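Local coordinates for DUF1573 domain-containing protein (Porphyromonas gingivalis, PDB 2QSV) that is of unknown function, although its family is tentatively linked to cysteine-type peptidase activity, and is represented here by its C-terminal part with two Ig-like domains, at residues A[185-188]-A[189-193]. Numbering follows the deposited sequence. Where two conformers were deposited one is given.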
loop_
_atom_site.group_PDB
_atom_site.type_symbol
_atom_site.label_atom_id
_atom_site.label_comp_id
_atom_site.label_asym_id
_atom_site.label_seq_id
_atom_site.Cartn_x
_atom_site.Cartn_y
_atom_site.Cartn_z
ATOM N N PRO A 185 -21.057 7.385 -1.914
ATOM C CA PRO A 185 -21.208 8.301 -3.048
ATOM C C PRO A 185 -21.005 9.785 -2.658
ATOM O O PRO A 185 -20.698 10.587 -3.534
ATOM C CB PRO A 185 -22.660 8.079 -3.504
ATOM C CG PRO A 185 -23.347 7.601 -2.305
ATOM C CD PRO A 185 -22.344 6.779 -1.536
ATOM N N GLN A 186 -21.240 10.126 -1.394
ATOM C CA GLN A 186 -20.982 11.486 -0.886
ATOM C C GLN A 186 -19.494 11.850 -0.889
ATOM O O GLN A 186 -19.142 13.037 -1.092
ATOM C CB GLN A 186 -21.586 11.700 0.511
ATOM C CG GLN A 186 -23.096 11.440 0.568
ATOM C CD GLN A 186 -23.894 12.081 -0.599
ATOM O OE1 GLN A 186 -23.815 13.283 -0.834
ATOM N NE2 GLN A 186 -24.681 11.272 -1.307
ATOM N N VAL A 187 -18.632 10.844 -0.690
ATOM C CA VAL A 187 -17.193 11.032 -0.751
ATOM C C VAL A 187 -16.826 11.230 -2.192
ATOM O O VAL A 187 -16.058 12.131 -2.497
ATOM C CB VAL A 187 -16.371 9.856 -0.074
ATOM C CG1 VAL A 187 -14.871 9.965 -0.357
ATOM C CG2 VAL A 187 -16.606 9.847 1.417
HETATM N N MSE A 188 -17.389 10.417 -3.086
HETATM C CA MSE A 188 -17.139 10.553 -4.524
HETATM C C MSE A 188 -17.550 11.943 -5.051
HETATM O O MSE A 188 -16.843 12.543 -5.866
HETATM C CB MSE A 188 -17.896 9.482 -5.318
HETATM C CG MSE A 188 -17.570 8.047 -4.934
HETATM SE SE MSE A 188 -18.802 6.787 -5.790
HETATM C CE MSE A 188 -18.754 7.293 -7.682
ATOM N N LYS A 189 -18.700 12.436 -4.592
ATOM C CA LYS A 189 -19.151 13.768 -4.958
ATOM C C LYS A 189 -18.196 14.842 -4.413
ATOM O O LYS A 189 -17.647 15.623 -5.193
ATOM C CB LYS A 189 -20.595 14.005 -4.525
ATOM C CG LYS A 189 -21.588 13.532 -5.551
ATOM C CD LYS A 189 -23.011 13.728 -5.109
ATOM C CE LYS A 189 -23.350 12.824 -3.957
ATOM N NZ LYS A 189 -24.807 12.512 -3.933
ATOM N N ALA A 190 -17.974 14.851 -3.096
ATOM C CA ALA A 190 -16.994 15.768 -2.488
ATOM C C ALA A 190 -15.630 15.754 -3.196
ATOM O O ALA A 190 -14.930 16.754 -3.172
ATOM C CB ALA A 190 -16.848 15.488 -1.010
ATOM N N GLU A 191 -15.285 14.661 -3.869
ATOM C CA GLU A 191 -14.037 14.541 -4.629
ATOM C C GLU A 191 -14.203 14.808 -6.126
ATOM O O GLU A 191 -13.248 14.653 -6.899
ATOM C CB GLU A 191 -13.445 13.134 -4.460
ATOM C CG GLU A 191 -13.155 12.706 -3.020
ATOM C CD GLU A 191 -11.803 13.160 -2.501
ATOM O OE1 GLU A 191 -10.914 13.495 -3.323
ATOM O OE2 GLU A 191 -11.628 13.162 -1.254
ATOM N N GLY A 192 -15.421 15.166 -6.545
ATOM C CA GLY A 192 -15.721 15.402 -7.960
ATOM C C GLY A 192 -15.498 14.212 -8.859
ATOM O O GLY A 192 -15.033 14.363 -9.987
ATOM N N TRP A 193 -15.800 13.014 -8.351
ATOM C CA TRP A 193 -15.801 11.802 -9.184
ATOM C C TRP A 193 -17.252 11.472 -9.530
ATOM O O TRP A 193 -18.140 11.579 -8.673
ATOM C CB TRP A 193 -15.130 10.608 -8.474
ATOM C CG TRP A 193 -13.705 10.862 -8.029
ATOM C CD1 TRP A 193 -12.753 11.613 -8.680
ATOM C CD2 TRP A 193 -13.066 10.347 -6.850
ATOM N NE1 TRP A 193 -11.571 11.611 -7.969
ATOM C CE2 TRP A 193 -11.734 10.846 -6.841
ATOM C CE3 TRP A 193 -13.487 9.520 -5.794
ATOM C CZ2 TRP A 193 -10.820 10.532 -5.822
ATOM C CZ3 TRP A 193 -12.587 9.216 -4.785
ATOM C CH2 TRP A 193 -11.268 9.719 -4.808
#
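Trp193 N reaches back over the last turn of helix 185-190 to Met188 O, a short bond of 2.7 Å that runs nearly straight, with an N-H...O angle of 163°. Just inside it, Gly192 N donates to Lys189 O at 2.6 Å. The positive phi of Gly192 (60°) turns the chain after it, bringing Trp193 N round to face Met188 O. Met188 O also takes a weak bond from Glu191 N, whose better partner is Val187 O at 3.0 Å. Ordinary helical bonds complete the short coil: Lys189 N to Pro185 O and Ala190 N to Gln186 O, both 2.9 Å.

The side chains pack around this ending. Trp193 turns its indole back beside the helix end, where Glu191 CB sits 3.6 Å above the ring plane, over its centre, and Trp193 CE3 comes within 4.0 Å of Met188 CA. Val187 and Glu191 run side by side, the valine CG1 lying 4.2 Å from Glu191 CG. The buried selenomethionine Met188 packs on Ala161, while Trp193 leans on Asn159 and Pro160. Both therefore touch the loop around the bound sodium, whose site includes Thr157, Asn159 and Leu162. Gln186 and Lys189 lie alongside each other on the exposed surface, though the exact placing of their ends is doubtful.

The paired bonds around Gly192 form a Schellman motif, ending the short helix that links strands 176-183 and 195-204, and so the two sheets, of the Ig-like sandwich.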